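Side-chain contacts in putative branched chain amino acid ABC transporter, periplasmic amino acid-binding protein (Brucella ovis, PDB 4XFK), which serves as the periplasmic binding component of an amino-acid transport system, probably capturing branched-chain amino acids for an ABC importer: residues 276-279 with 280-283; 68-71 with 72-75. The protein carries 1 engineered substitution. All blocks are in the same frame, centred on the assembly; numbering follows the deposited sequence.

Contact 1 (276-279 with 280-283); sequences ASMA and FAED
Glu282 comes back against Met278 one turn earlier on helix 274-288, and its side chain can be walked outward from the backbone. Glu282 CB sits 3.7 Å from Met278 O. Glu282 CG is closer, 3.5 Å from that same Met278 O, because chi1 of -68° places it beside the backbone N, anti to the carbonyl carbon. That carbonyl is already taken: Glu282 N donates to Met278 O at 3.0 Å, with an angle of 162° at the hydrogen. The chain then bends at chi2 and turns the carboxylate off the helix, where OE2 is hydrogen-bonded to Tyr291 OH. Next to this, Met278 SD approaches Ala281 CB at 4.4 Å, a loose apolar contact. This is plain i to i+3 and i to i+4 packing along one helix of the periplasmic binding protein fold, whose buried face carries Ser277, Phe280 and Ala281. Phe280 CB lies 3.6 Å from Ser277 O, which stands at the ring's edge near its plane, while the ring meets Phe268 edge-to-face. Asp283 CB passes 3.5 Å from Ala279 O, and OD2 goes on to helix 26-44, with a salt bridge to Lys41 and a hydrogen bond to Tyr37. Within the contact, polar bonding is left to four backbone i to i+4 bonds; Glu282 OE2 and Asp283 OD2 find their partners beyond these two turns, and the Lys41 pairing would probably favour an ionised Asp283.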
ATOM      1  N   ALA A 276      11.985 -17.893  -4.100  1.00 11.25           N
ATOM      2  CA  ALA A 276      11.479 -17.265  -2.880  1.00 10.62           C
ATOM      3  C   ALA A 276      10.125 -16.583  -3.100  1.00 10.91           C
ATOM      4  O   ALA A 276       9.206 -16.740  -2.297  1.00 11.32           O
ATOM      5  CB  ALA A 276      12.490 -16.258  -2.333  1.00 11.90           C
ATOM      6  N   SER A 277       9.993 -15.815  -4.176  1.00 10.90           N
ATOM      7  CA  SER A 277       8.740 -15.105  -4.403  1.00  9.75           C
ATOM      8  C   SER A 277       7.629 -16.092  -4.737  1.00  9.50           C
ATOM      9  O   SER A 277       6.492 -15.934  -4.292  1.00 10.73           O
ATOM     10  CB  SER A 277       8.887 -14.021  -5.477  1.00 10.77           C
ATOM     11  OG  SER A 277       9.490 -14.521  -6.650  1.00 11.29           O
ATOM     12  N   MET A 278       7.961 -17.122  -5.507  1.00 10.06           N
ATOM     13  CA  MET A 278       6.945 -18.092  -5.885  1.00 11.89           C
ATOM     14  C   MET A 278       6.490 -18.940  -4.697  1.00 11.20           C
ATOM     15  O   MET A 278       5.301 -19.254  -4.573  1.00 10.99           O
ATOM     16  CB  MET A 278       7.411 -18.972  -7.045  1.00 11.88           C
ATOM     17  CG  MET A 278       6.285 -19.809  -7.626  1.00 13.05           C
ATOM     18  SD  MET A 278       4.937 -18.836  -8.331  1.00 14.49           S
ATOM     19  CE  MET A 278       5.777 -18.136  -9.756  1.00 16.05           C
ATOM     20  N   ALA A 279       7.420 -19.301  -3.813  1.00 10.50           N
ATOM     21  CA  ALA A 279       7.053 -20.093  -2.645  1.00 10.19           C
ATOM     22  C   ALA A 279       6.094 -19.315  -1.743  1.00 10.08           C
ATOM     23  O   ALA A 279       5.155 -19.879  -1.181  1.00 11.67           O
ATOM     24  CB  ALA A 279       8.296 -20.524  -1.868  1.00 12.77           C
ATOM     25  N   PHE A 280       6.334 -18.018  -1.606  1.00 10.26           N
ATOM     26  CA  PHE A 280       5.422 -17.173  -0.851  1.00 10.27           C
ATOM     27  C   PHE A 280       4.038 -17.126  -1.492  1.00 10.21           C
ATOM     28  O   PHE A 280       3.039 -17.247  -0.801  1.00 10.55           O
ATOM     29  CB  PHE A 280       5.977 -15.761  -0.705  1.00 10.97           C
ATOM     30  CG  PHE A 280       4.965 -14.778  -0.202  1.00 10.33           C
ATOM     31  CD1 PHE A 280       4.358 -14.949   1.038  1.00 10.77           C
ATOM     32  CD2 PHE A 280       4.592 -13.700  -0.977  1.00 11.64           C
ATOM     33  CE1 PHE A 280       3.406 -14.051   1.490  1.00 12.16           C
ATOM     34  CE2 PHE A 280       3.648 -12.799  -0.533  1.00 11.59           C
ATOM     35  CZ  PHE A 280       3.050 -12.973   0.707  1.00 12.19           C
ATOM     36  N   ALA A 281       3.981 -16.956  -2.811  1.00 10.10           N
ATOM     37  CA  ALA A 281       2.700 -16.908  -3.512  1.00 10.57           C
ATOM     38  C   ALA A 281       1.911 -18.181  -3.241  1.00  9.77           C
ATOM     39  O   ALA A 281       0.720 -18.137  -2.941  1.00 10.33           O
ATOM     40  CB  ALA A 281       2.908 -16.719  -5.014  1.00 12.06           C
ATOM     41  N   GLU A 282       2.582 -19.324  -3.332  1.00 10.64           N
ATOM     42  CA  GLU A 282       1.911 -20.601  -3.111  1.00 11.19           C
ATOM     43  C   GLU A 282       1.452 -20.783  -1.661  1.00 10.64           C
ATOM     44  O   GLU A 282       0.353 -21.285  -1.411  1.00 11.73           O
ATOM     45  CB  GLU A 282       2.811 -21.759  -3.542  1.00 12.25           C
ATOM     46  CG  GLU A 282       3.046 -21.833  -5.054  1.00 13.66           C
ATOM     47  CD  GLU A 282       1.790 -22.204  -5.824  1.00 15.93           C
ATOM     48  OE1 GLU A 282       0.962 -22.943  -5.265  1.00 19.75           O
ATOM     49  OE2 GLU A 282       1.625 -21.758  -6.984  1.00 16.68           O
ATOM     50  N   ASP A 283       2.281 -20.384  -0.701  1.00 10.77           N
ATOM     51  CA  ASP A 283       1.900 -20.534   0.697  1.00 10.61           C
ATOM     52  C   ASP A 283       0.735 -19.612   1.046  1.00  9.37           C
ATOM     53  O   ASP A 283      -0.200 -20.010   1.748  1.00 10.65           O
ATOM     54  CB  ASP A 283       3.074 -20.267   1.637  1.00 11.92           C
ATOM     55  CG  ASP A 283       2.736 -20.591   3.072  1.00 14.54           C
ATOM     56  OD1 ASP A 283       2.631 -21.792   3.394  1.00 17.90           O
ATOM     57  OD2 ASP A 283       2.558 -19.652   3.878  1.00 14.85           O
TER

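Contact 2 (68-71 with 72-75); sequences ADRV and KAAI
Arg70 against Ala73 and Val71 against Ile75 are helical i to i+3 and i to i+4 contacts on helix 63-76, which packs on the parallel sheet near one of its margins. Asp69 and Arg70 first settle the guanidinium: Arg70 NH2 forms a salt bridge with Asp69 OD2 at 2.7 Å, from the syn side and 25° out of the carboxylate plane. Arg70 NE reaches the same Asp69 OD2 at 2.9 Å, using its anti lone pair. Held by two nitrogens, the flat group is fixed in rotation, and Ala73 CB lies over one face, toward the rim, 3.7 Å from Arg70 NH2. The helix is the crossover of a right-handed beta-alpha-beta unit of Rossmann-like order, joining strand 54-59 to strand 81-84 across strand 13-18. Ala74 accordingly faces Ala15 and Tyr58 of the sheet, while Val71 and Ile75 turn to helix 88-104, meeting Ile94 and Tyr101. These two side chains run alongside each other: Val71 CG1, anti to the backbone N (chi1 167°), lies 3.9 Å from Ile75 CD1. On the outer side Lys72 CG passes 3.3 Å from Ala68 O, and a water donates to Ala68 O at 2.7 Å while taking a weak bond from Lys72 NZ.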
ATOM      1  N   ALA A  68     -12.152   7.576  14.035  1.00 15.08           N
ATOM      2  CA  ALA A  68     -11.845   8.221  15.305  1.00 14.41           C
ATOM      3  C   ALA A  68     -12.534   7.478  16.452  1.00 13.62           C
ATOM      4  O   ALA A  68     -11.942   7.227  17.502  1.00 14.53           O
ATOM      5  CB  ALA A  68     -12.252   9.695  15.276  1.00 16.63           C
ATOM      6  N   ASP A  69     -13.784   7.098  16.224  1.00 13.47           N
ATOM      7  CA  ASP A  69     -14.543   6.345  17.205  1.00 14.23           C
ATOM      8  C   ASP A  69     -13.905   4.977  17.446  1.00 12.96           C
ATOM      9  O   ASP A  69     -13.751   4.540  18.588  1.00 13.30           O
ATOM     10  CB  ASP A  69     -15.988   6.199  16.723  1.00 15.92           C
ATOM     11  CG  ASP A  69     -16.835   5.377  17.663  1.00 21.80           C
ATOM     12  OD1 ASP A  69     -17.368   5.949  18.639  1.00 25.40           O
ATOM     13  OD2 ASP A  69     -16.975   4.160  17.422  1.00 23.65           O
ATOM     14  N   ARG A  70     -13.529   4.304  16.365  1.00 12.25           N
ATOM     15  CA  ARG A  70     -12.979   2.964  16.487  1.00 11.44           C
ATOM     16  C   ARG A  70     -11.601   2.951  17.156  1.00 11.56           C
ATOM     17  O   ARG A  70     -11.292   2.038  17.921  1.00 12.01           O
ATOM     18  CB  ARG A  70     -12.952   2.250  15.126  1.00 12.61           C
ATOM     19  CG  ARG A  70     -14.325   2.132  14.414  1.00 15.62           C
ATOM     20  CD  ARG A  70     -15.315   1.188  15.101  1.00 17.19           C
ATOM     21  NE  ARG A  70     -15.915   1.761  16.305  1.00 19.19           N
ATOM     22  CZ  ARG A  70     -16.338   1.042  17.342  1.00 18.18           C
ATOM     23  NH1 ARG A  70     -16.245  -0.287  17.325  1.00 18.34           N
ATOM     24  NH2 ARG A  70     -16.860   1.651  18.398  1.00 18.14           N
ATOM     25  N   VAL A  71     -10.778   3.958  16.877  1.00 11.40           N
ATOM     26  CA  VAL A  71      -9.486   4.072  17.554  1.00 12.40           C
ATOM     27  C   VAL A  71      -9.659   4.246  19.067  1.00 12.02           C
ATOM     28  O   VAL A  71      -8.959   3.605  19.862  1.00 12.37           O
ATOM     29  CB  VAL A  71      -8.632   5.218  16.966  1.00 13.90           C
ATOM     30  CG1 VAL A  71      -7.437   5.530  17.861  1.00 14.57           C
ATOM     31  CG2 VAL A  71      -8.170   4.847  15.573  1.00 16.07           C
ATOM     32  N   LYS A  72     -10.601   5.092  19.469  1.00 12.18           N
ATOM     33  CA  LYS A  72     -10.896   5.250  20.887  1.00 13.63           C
ATOM     34  C   LYS A  72     -11.325   3.918  21.504  1.00 11.69           C
ATOM     35  O   LYS A  72     -10.876   3.557  22.589  1.00 12.82           O
ATOM     36  CB  LYS A  72     -11.970   6.319  21.102  1.00 16.29           C
ATOM     37  CG  LYS A  72     -11.522   7.727  20.738  1.00 20.95           C
ATOM     38  CD  LYS A  72     -12.658   8.723  20.896  1.00 23.74           C
ATOM     39  CE  LYS A  72     -12.400  10.007  20.113  1.00 27.06           C
ATOM     40  NZ  LYS A  72     -11.118  10.672  20.475  1.00 29.84           N
ATOM     41  N   ALA A  73     -12.165   3.174  20.793  1.00 10.68           N
ATOM     42  CA  ALA A  73     -12.647   1.895  21.297  1.00 10.97           C
ATOM     43  C   ALA A  73     -11.511   0.893  21.429  1.00 11.05           C
ATOM     44  O   ALA A  73     -11.403   0.193  22.433  1.00 12.19           O
ATOM     45  CB  ALA A  73     -13.748   1.347  20.399  1.00 12.77           C
ATOM     46  N   ALA A  74     -10.651   0.843  20.416  1.00  9.60           N
ATOM     47  CA  ALA A  74      -9.528  -0.090  20.418  1.00 10.04           C
ATOM     48  C   ALA A  74      -8.586   0.175  21.594  1.00 10.56           C
ATOM     49  O   ALA A  74      -8.162  -0.750  22.293  1.00 11.34           O
ATOM     50  CB  ALA A  74      -8.786  -0.000  19.104  1.00 10.54           C
ATOM     51  N   ILE A  75      -8.256   1.442  21.809  1.00 10.54           N
ATOM     52  CA  ILE A  75      -7.370   1.802  22.910  1.00 11.66           C
ATOM     53  C   ILE A  75      -8.005   1.462  24.262  1.00 13.63           C
ATOM     54  O   ILE A  75      -7.343   0.922  25.151  1.00 15.20           O
ATOM     55  CB  ILE A  75      -6.956   3.287  22.842  1.00 14.37           C
ATOM     56  CG1 ILE A  75      -6.062   3.523  21.619  1.00 15.12           C
ATOM     57  CG2 ILE A  75      -6.218   3.695  24.108  1.00 16.55           C
ATOM     58  CD1 ILE A  75      -5.809   4.983  21.320  1.00 15.94           C
TER
HETATM   59  O   HOH W   1      -9.770   8.742  18.123  1.00 24.08           O

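Starting from the N terminus, the chain lays down strand 13-18, helix 26-44 and strand 54-59, then enters helix 63-76, where contact 2 sits. Contact 1 comes some 200 residues later, on helix 274-288, after the first five strands of the mixed sheet. Each joins successive turns of one helix, so neither closes a loop, and the two follow in series without nesting or crossing. The centres of contacts 1 and 2 are about 35 Å apart. The nearest atoms of contacts 1 and 2 are about 25 Å apart. Contact 2 lies on helix 63-76, which packs against the parallel sheet and helix 88-104. Residues 280-283 reach back to helix 26-44, tying a late helix to an early one that leads into strand 54-59.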